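Local coordinates for protein (lectin) (Hyacinthoides hispanica, PDB 1B2P) that probably binds mannose-containing glycans, as a four-subunit monocot bulb lectin built of small antiparallel beta sheets, at residues Y32-Q37 with L42-N47; V66-P69 with L73-I76. One frame throughout, in Å; residues are numbered along the deposited sequence.

Contact 1: Y32-Q37 with L42-N47; sequences YRFIMQ and LVLYDN
Y45 and Q37 meet through a short hydrogen bond: the OH of Y45 donates to OE1 of Q37 at 2.6 Å, in the plane of the amide carbonyl. Extended beyond CG (chi2 -173°), the Q37 chain carries its amide to the edge of the Y45 ring, the two planes 26° apart, and a second bond from NE2 to D39 OD1 fixes the amide's rotation. Q37, D39, V43 and Y45 fit the QxDxNxVxY motif of monocot bulb lectins, which forms the mannose site in relatives, so this hairpin probably carries one.

Over one face of the Y45 ring lies the guanidinium of R33, the planes 23° apart, with R33 NH2 3.7 Å from Y45 CG; CG1 of V43 covers the opposite face. The same NH2 donates to N47 O at 3.2 Å, and water 2 bridges R33 NE to that carbonyl. Beside the ring, CG2 of I35 packs against CE2 of Y45 (3.5 Å).

The other side of the sheet is apolar at its middle: CD1 of L42 sits over the F34 ring in a CH-pi contact, 4.1 Å from the centroid. At the far end Y32 and D46 run alongside, the ring edge facing the carboxylate, and water 1 joins Y32 OH to OD2. That buried carboxylate is held further by H30 and R103.

Main-chain bonds pair R33 with Y45 and I35 with V43 in antiparallel fashion, Y45 N to R33 O being 2.8 Å. The two strands form the centre of a four-stranded sheet, with strand 22-27 bonded outside 32-36 and strand 49-53 flanking 42-46.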
loop_
_atom_site.group_PDB
_atom_site.type_symbol
_atom_site.label_atom_id
_atom_site.label_comp_id
_atom_site.label_asym_id
_atom_site.label_seq_id
_atom_site.Cartn_x
_atom_site.Cartn_y
_atom_site.Cartn_z
ATOM N N TYR A 32 4.804 2.530 13.276
ATOM C CA TYR A 32 5.116 1.453 14.280
ATOM C C TYR A 32 5.980 0.501 13.481
ATOM O O TYR A 32 5.626 0.191 12.359
ATOM C CB TYR A 32 3.881 0.760 14.736
ATOM C CG TYR A 32 2.945 1.613 15.559
ATOM C CD1 TYR A 32 3.411 2.718 16.278
ATOM C CD2 TYR A 32 1.629 1.225 15.634
ATOM C CE1 TYR A 32 2.458 3.444 16.988
ATOM C CE2 TYR A 32 0.684 1.935 16.420
ATOM C CZ TYR A 32 1.168 3.045 17.055
ATOM O OH TYR A 32 0.271 3.758 17.865
ATOM N N ARG A 33 7.195 0.167 13.970
ATOM C CA ARG A 33 8.032 -0.736 13.187
ATOM C C ARG A 33 8.476 -1.813 14.131
ATOM O O ARG A 33 8.940 -1.589 15.251
ATOM C CB ARG A 33 9.328 -0.036 12.681
ATOM C CG ARG A 33 9.050 0.918 11.522
ATOM C CD ARG A 33 10.469 1.532 11.131
ATOM N NE ARG A 33 10.880 2.375 12.289
ATOM C CZ ARG A 33 12.116 2.624 12.727
ATOM N NH1 ARG A 33 13.132 2.065 12.055
ATOM N NH2 ARG A 33 12.366 3.391 13.804
ATOM N N PHE A 34 8.432 -3.067 13.654
ATOM C CA PHE A 34 8.898 -4.178 14.498
ATOM C C PHE A 34 10.047 -4.726 13.674
ATOM O O PHE A 34 9.880 -5.306 12.608
ATOM C CB PHE A 34 7.834 -5.287 14.539
ATOM C CG PHE A 34 8.037 -6.419 15.513
ATOM C CD1 PHE A 34 8.268 -6.165 16.886
ATOM C CD2 PHE A 34 8.002 -7.708 15.037
ATOM C CE1 PHE A 34 8.402 -7.257 17.702
ATOM C CE2 PHE A 34 8.170 -8.814 15.894
ATOM C CZ PHE A 34 8.361 -8.566 17.216
ATOM N N ILE A 35 11.329 -4.463 14.113
ATOM C CA ILE A 35 12.465 -4.685 13.232
ATOM C C ILE A 35 13.532 -5.651 13.844
ATOM O O ILE A 35 13.778 -5.578 14.998
ATOM C CB ILE A 35 13.130 -3.326 12.925
ATOM C CG1 ILE A 35 14.406 -3.453 12.080
ATOM C CG2 ILE A 35 13.319 -2.482 14.194
ATOM C CD1 ILE A 35 14.680 -2.114 11.405
ATOM N N MET A 36 13.987 -6.504 12.924
ATOM C CA MET A 36 15.115 -7.407 13.311
ATOM C C MET A 36 16.402 -6.625 13.017
ATOM O O MET A 36 16.708 -6.489 11.836
ATOM C CB MET A 36 14.995 -8.704 12.516
ATOM C CG MET A 36 16.139 -9.742 12.763
ATOM S SD MET A 36 16.004 -10.603 14.327
ATOM C CE MET A 36 17.033 -9.539 15.399
ATOM N N GLN A 37 17.015 -6.076 14.052
ATOM C CA GLN A 37 18.187 -5.241 13.772
ATOM C C GLN A 37 19.481 -6.082 13.535
ATOM O O GLN A 37 19.570 -7.281 13.884
ATOM C CB GLN A 37 18.477 -4.354 15.011
ATOM C CG GLN A 37 17.232 -3.431 15.205
ATOM C CD GLN A 37 17.427 -2.396 16.265
ATOM O OE1 GLN A 37 16.686 -1.376 16.376
ATOM N NE2 GLN A 37 18.391 -2.538 17.209
ATOM N N LEU A 42 15.588 -7.583 18.548
ATOM C CA LEU A 42 14.292 -7.433 17.744
ATOM C C LEU A 42 13.473 -6.449 18.551
ATOM O O LEU A 42 13.222 -6.660 19.756
ATOM C CB LEU A 42 13.687 -8.848 17.778
ATOM C CG LEU A 42 12.201 -8.900 17.211
ATOM C CD1 LEU A 42 12.129 -8.500 15.764
ATOM C CD2 LEU A 42 11.734 -10.307 17.460
ATOM N N VAL A 43 13.140 -5.338 17.882
ATOM C CA VAL A 43 12.667 -4.146 18.614
ATOM C C VAL A 43 11.332 -3.625 18.045
ATOM O O VAL A 43 11.272 -3.552 16.814
ATOM C CB VAL A 43 13.687 -2.964 18.533
ATOM C CG1 VAL A 43 13.252 -1.834 19.447
ATOM C CG2 VAL A 43 15.098 -3.586 18.923
ATOM N N LEU A 44 10.432 -3.191 18.909
ATOM C CA LEU A 44 9.222 -2.449 18.423
ATOM C C LEU A 44 9.450 -0.941 18.723
ATOM O O LEU A 44 9.706 -0.591 19.863
ATOM C CB LEU A 44 8.037 -2.916 19.212
ATOM C CG LEU A 44 6.679 -2.195 18.951
ATOM C CD1 LEU A 44 6.240 -2.517 17.511
ATOM C CD2 LEU A 44 5.703 -2.747 19.967
ATOM N N TYR A 45 9.398 -0.166 17.676
ATOM C CA TYR A 45 9.570 1.276 17.748
ATOM C C TYR A 45 8.204 1.957 17.522
ATOM O O TYR A 45 7.370 1.522 16.763
ATOM C CB TYR A 45 10.443 1.791 16.655
ATOM C CG TYR A 45 11.916 1.501 16.952
ATOM C CD1 TYR A 45 12.649 2.362 17.778
ATOM C CD2 TYR A 45 12.523 0.382 16.423
ATOM C CE1 TYR A 45 14.005 2.055 17.959
ATOM C CE2 TYR A 45 13.868 0.026 16.608
ATOM C CZ TYR A 45 14.568 0.966 17.404
ATOM O OH TYR A 45 15.867 0.660 17.711
ATOM N N ASP A 46 8.003 3.040 18.299
ATOM C CA ASP A 46 6.881 3.973 17.942
ATOM C C ASP A 46 7.589 5.178 17.431
ATOM O O ASP A 46 8.290 5.827 18.265
ATOM C CB ASP A 46 6.042 4.213 19.202
ATOM C CG ASP A 46 4.888 5.235 19.006
ATOM O OD1 ASP A 46 4.981 5.968 18.042
ATOM O OD2 ASP A 46 4.015 5.111 19.871
ATOM N N ASN A 47 7.613 5.533 16.184
ATOM C CA ASN A 47 8.540 6.532 15.659
ATOM C C ASN A 47 9.977 6.165 15.946
ATOM O O ASN A 47 10.366 5.029 15.666
ATOM C CB ASN A 47 8.087 7.921 16.159
ATOM C CG ASN A 47 6.802 8.363 15.475
ATOM O OD1 ASN A 47 6.151 9.223 16.081
ATOM N ND2 ASN A 47 6.535 7.919 14.276
HETATM O O HOH W 1 1.520 5.687 19.516
HETATM O O HOH W 2 9.037 3.402 13.942
#

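Contact 2: V66-P69 with L73-I76; sequences VLQP and LVVI
V66 and V74 form the hydrogen-bonded pair of an antiparallel beta hairpin, inside a second four-stranded sheet of the beta-prism II fold known for bulb lectins. V74 N donates to V66 O at 2.8 Å, and V66 N returns a bond to V74 O.

Both valines set CG2 between the backbone N and the carbonyl carbon (chi1 -59° in V66, -68° in V74). In V66 this places CG2 3.8 Å from CD1 of I76, the two side chains crossing at about a right angle; the modelled separation of the two valine CG2 methyls is doubtful. Q68 leaves the strand end with an extended chain (chi2 -169°) that carries its amide across V74, where CD lies 3.7 Å from CG1.

Q68, V74 and I76 have the spacing of the glutamine, valine and tyrosine of the sugar-binding motif; with isoleucine in the tyrosine place, the site is probably altered or lost.

L67 and L73 lie on the other side of the sheet, where they pack on strands 95-99 and 105-114, and L67 CD1 meets the backbone at L73 N. Further along, CD1 of L73 lies 3.5 Å from V66 O.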
loop_
_atom_site.group_PDB
_atom_site.type_symbol
_atom_site.label_atom_id
_atom_site.label_comp_id
_atom_site.label_asym_id
_atom_site.label_seq_id
_atom_site.Cartn_x
_atom_site.Cartn_y
_atom_site.Cartn_z
ATOM N N VAL A 66 11.934 -15.906 13.434
ATOM C CA VAL A 66 11.012 -16.850 12.693
ATOM C C VAL A 66 9.927 -17.179 13.660
ATOM O O VAL A 66 10.071 -17.254 14.880
ATOM C CB VAL A 66 11.798 -18.074 12.266
ATOM C CG1 VAL A 66 12.943 -17.578 11.390
ATOM C CG2 VAL A 66 12.358 -18.784 13.454
ATOM N N LEU A 67 8.724 -17.530 13.099
ATOM C CA LEU A 67 7.619 -17.990 13.920
ATOM C C LEU A 67 7.456 -19.473 13.706
ATOM O O LEU A 67 7.295 -19.893 12.567
ATOM C CB LEU A 67 6.362 -17.171 13.478
ATOM C CG LEU A 67 5.186 -17.575 14.350
ATOM C CD1 LEU A 67 5.256 -17.228 15.851
ATOM C CD2 LEU A 67 3.958 -16.814 13.776
ATOM N N GLN A 68 7.763 -20.239 14.752
ATOM C CA GLN A 68 7.805 -21.707 14.559
ATOM C C GLN A 68 6.414 -22.276 14.450
ATOM O O GLN A 68 5.377 -21.633 14.785
ATOM C CB GLN A 68 8.399 -22.377 15.785
ATOM C CG GLN A 68 9.832 -21.801 15.903
ATOM C CD GLN A 68 10.732 -22.490 16.875
ATOM O OE1 GLN A 68 10.227 -22.816 17.949
ATOM N NE2 GLN A 68 12.001 -22.604 16.421
ATOM N N PRO A 69 6.286 -23.590 14.110
ATOM C CA PRO A 69 4.937 -24.086 13.832
ATOM C C PRO A 69 4.182 -24.361 15.124
ATOM O O PRO A 69 3.009 -24.797 14.947
ATOM C CB PRO A 69 5.195 -25.482 13.164
ATOM C CG PRO A 69 6.613 -25.375 12.724
ATOM C CD PRO A 69 7.382 -24.317 13.410
ATOM N N LEU A 73 7.805 -17.518 18.793
ATOM C CA LEU A 73 8.649 -16.656 18.006
ATOM C C LEU A 73 10.088 -16.751 18.513
ATOM O O LEU A 73 10.262 -16.811 19.720
ATOM C CB LEU A 73 8.193 -15.195 18.266
ATOM C CG LEU A 73 9.012 -14.083 17.630
ATOM C CD1 LEU A 73 8.915 -14.150 16.113
ATOM C CD2 LEU A 73 8.480 -12.719 18.145
ATOM N N VAL A 74 11.023 -16.903 17.543
ATOM C CA VAL A 74 12.432 -17.124 18.090
ATOM C C VAL A 74 13.251 -16.189 17.287
ATOM O O VAL A 74 13.074 -15.653 16.220
ATOM C CB VAL A 74 12.971 -18.522 17.809
ATOM C CG1 VAL A 74 12.157 -19.515 18.615
ATOM C CG2 VAL A 74 12.849 -18.860 16.325
ATOM N N VAL A 75 14.453 -15.775 17.896
ATOM C CA VAL A 75 15.500 -15.066 17.220
ATOM C C VAL A 75 16.793 -16.029 17.217
ATOM O O VAL A 75 17.022 -16.556 18.276
ATOM C CB VAL A 75 15.876 -13.801 18.049
ATOM C CG1 VAL A 75 17.052 -13.084 17.438
ATOM C CG2 VAL A 75 14.664 -12.840 18.157
ATOM N N ILE A 76 17.207 -16.190 16.001
ATOM C CA ILE A 76 18.239 -17.254 15.816
ATOM C C ILE A 76 19.413 -16.611 15.121
ATOM O O ILE A 76 19.314 -15.789 14.231
ATOM C CB ILE A 76 17.700 -18.353 14.866
ATOM C CG1 ILE A 76 16.464 -19.008 15.421
ATOM C CG2 ILE A 76 18.859 -19.374 14.661
ATOM C CD1 ILE A 76 15.815 -19.993 14.408
#

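Contacts 1 and 2 are successive hairpins of one bulb-lectin chain, their centres about 16 Å apart on opposite sides of the chain's centre. They meet through their apolar faces: L42 CD2 of contact 1 lies 3.9 Å from V75 CG2 of contact 2, and F34 CZ is 4.3 Å from L73 CD2. The C40-C63 disulfide lies at this junction, with V75 against both cysteines and M36 against C63. Q37, V43 and Y45 sit on the side of contact 1 away from this shared core, as Q68, V74 and I76 do in contact 2. The probable mannose site, and its probably altered counterpart, thus lie on the faces turned away from the interior the two hairpins share.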